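Local atomic coordinates of putative oxidoreductase (Gluconobacter oxydans, PDB entry 3WJ7), a protein that probably acts as an NAD(P)-dependent oxidoreductase of the short-chain dehydrogenase/reductase family, built on a Rossmann-type nucleotide-binding fold. Residues R167-E171 with K172-A176. Residues are numbered along the deposited sequence; the frame is centred on the assembly and turned at random.
Sequences RLIRE and KNLPA
Leu168 and Leu174 meet where helix 153-172 ends and the chain turns back toward strand 176-185. The carbonyl O of Leu168 accepts from opposite faces of its plane: Lys172 N at 3.2 Å and, more nearly straight, Leu174 N, also at 3.2 Å. Asn173, with positive phi, makes the reversal. Beside this bifurcated acceptor, the CB atoms of Leu168 and Leu174 lie 4.1 Å apart. With chi1 at -171°, Leu174 turns CG away from its own N, bringing CD2 within 4.1 Å of Leu168 CB. Ile169 sets CG1 anti to its carbonyl carbon (chi1 -71°), and the extended branch carries CD1 to 4.0 Å from Ala176 CB, while CG1 lies 4.3 Å from Leu174 CD2. With an alanine in place of Ile169, Ala176 CB and one flank of Leu174 CD2 are likely to lose their cover. The extended Lys172 chain crosses Leu168 obliquely, its CD 4.1 Å from Leu168 CD2. Arg167 NH1 forms a salt bridge with Glu171 OE1 (3.3 Å), nearly along the C-O axis and 17° out of the guanidinium plane; Arg167 NH2 forms another with Glu164. Leu168 and Leu174 pack on Met110 and Lys172 on Leu114, both of helix 95-115, whereas Leu174 and Ala176 touch Ile121 of strand 120-124.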
loop_
_atom_site.group_PDB
_atom_site.type_symbol
_atom_site.label_atom_id
_atom_site.label_comp_id
_atom_site.label_asym_id
_atom_site.label_seq_id
_atom_site.Cartn_x
_atom_site.Cartn_y
_atom_site.Cartn_z
ATOM N N ARG A 167 0.227 -21.239 -13.668
ATOM C CA ARG A 167 1.328 -20.985 -14.600
ATOM C C ARG A 167 2.330 -22.129 -14.423
ATOM O O ARG A 167 2.711 -22.789 -15.383
ATOM C CB ARG A 167 1.953 -19.585 -14.367
ATOM C CG ARG A 167 2.868 -19.034 -15.482
ATOM C CD ARG A 167 3.888 -17.945 -15.060
ATOM N NE ARG A 167 4.311 -17.994 -13.651
ATOM C CZ ARG A 167 5.448 -18.509 -13.148
ATOM N NH1 ARG A 167 6.406 -19.087 -13.913
ATOM N NH2 ARG A 167 5.614 -18.449 -11.828
ATOM N N LEU A 168 2.674 -22.431 -13.175
ATOM C CA LEU A 168 3.581 -23.530 -12.895
ATOM C C LEU A 168 3.033 -24.886 -13.281
ATOM O O LEU A 168 3.797 -25.771 -13.626
ATOM C CB LEU A 168 4.013 -23.520 -11.428
ATOM C CG LEU A 168 4.806 -22.282 -10.990
ATOM C CD1 LEU A 168 4.871 -22.197 -9.476
ATOM C CD2 LEU A 168 6.217 -22.308 -11.556
ATOM N N ILE A 169 1.726 -25.079 -13.224
ATOM C CA ILE A 169 1.169 -26.348 -13.678
ATOM C C ILE A 169 1.415 -26.505 -15.195
ATOM O O ILE A 169 1.775 -27.592 -15.660
ATOM C CB ILE A 169 -0.334 -26.461 -13.345
ATOM C CG1 ILE A 169 -0.537 -26.649 -11.840
ATOM C CG2 ILE A 169 -1.015 -27.583 -14.143
ATOM C CD1 ILE A 169 -1.972 -26.470 -11.389
ATOM N N ARG A 170 1.233 -25.424 -15.956
ATOM C CA ARG A 170 1.362 -25.480 -17.409
ATOM C C ARG A 170 2.816 -25.391 -17.887
ATOM O O ARG A 170 3.259 -26.163 -18.722
ATOM C CB ARG A 170 0.538 -24.383 -18.073
ATOM C CG ARG A 170 -0.917 -24.746 -18.269
ATOM C CD ARG A 170 -1.378 -24.413 -19.691
ATOM N NE ARG A 170 -2.844 -24.320 -19.797
ATOM C CZ ARG A 170 -3.568 -24.624 -20.880
ATOM N NH1 ARG A 170 -2.991 -25.078 -21.996
ATOM N NH2 ARG A 170 -4.893 -24.483 -20.834
ATOM N N GLU A 171 3.568 -24.461 -17.341
ATOM C CA GLU A 171 4.894 -24.229 -17.861
ATOM C C GLU A 171 5.936 -25.221 -17.364
ATOM O O GLU A 171 6.959 -25.408 -18.002
ATOM C CB GLU A 171 5.351 -22.794 -17.578
ATOM C CG GLU A 171 4.633 -21.743 -18.407
ATOM C CD GLU A 171 5.026 -20.327 -18.001
ATOM O OE1 GLU A 171 5.689 -20.151 -16.937
ATOM O OE2 GLU A 171 4.667 -19.377 -18.737
ATOM N N LYS A 172 5.698 -25.842 -16.223
ATOM C CA LYS A 172 6.754 -26.612 -15.583
ATOM C C LYS A 172 6.225 -27.931 -15.064
ATOM O O LYS A 172 6.920 -28.623 -14.329
ATOM C CB LYS A 172 7.450 -25.805 -14.474
ATOM C CG LYS A 172 8.013 -24.481 -14.962
ATOM C CD LYS A 172 9.034 -23.914 -14.005
ATOM C CE LYS A 172 9.973 -22.965 -14.741
ATOM N NZ LYS A 172 11.073 -22.457 -13.861
ATOM N N ASN A 173 5.001 -28.284 -15.448
ATOM C CA ASN A 173 4.435 -29.602 -15.076
ATOM C C ASN A 173 4.462 -29.914 -13.564
ATOM O O ASN A 173 4.709 -31.055 -13.138
ATOM C CB ASN A 173 5.086 -30.707 -15.911
ATOM C CG ASN A 173 5.189 -30.311 -17.379
ATOM O OD1 ASN A 173 4.197 -30.352 -18.121
ATOM N ND2 ASN A 173 6.380 -29.865 -17.792
ATOM N N LEU A 174 4.198 -28.867 -12.778
ATOM C CA LEU A 174 3.880 -28.967 -11.347
ATOM C C LEU A 174 2.688 -29.956 -11.071
ATOM O O LEU A 174 1.613 -29.847 -11.623
ATOM C CB LEU A 174 3.617 -27.564 -10.788
ATOM C CG LEU A 174 3.480 -27.502 -9.271
ATOM C CD1 LEU A 174 4.827 -27.391 -8.571
ATOM C CD2 LEU A 174 2.527 -26.388 -8.852
ATOM N N PRO A 175 2.905 -30.963 -10.247
ATOM C CA PRO A 175 1.820 -31.935 -10.214
ATOM C C PRO A 175 0.754 -31.514 -9.202
ATOM O O PRO A 175 0.491 -32.231 -8.226
ATOM C CB PRO A 175 2.538 -33.207 -9.781
ATOM C CG PRO A 175 3.674 -32.710 -8.946
ATOM C CD PRO A 175 4.148 -31.483 -9.647
ATOM N N ALA A 176 0.182 -30.334 -9.417
ATOM C CA ALA A 176 -0.748 -29.727 -8.441
ATOM C C ALA A 176 -2.222 -29.856 -8.819
ATOM O O ALA A 176 -2.613 -29.756 -10.004
ATOM C CB ALA A 176 -0.388 -28.259 -8.174
#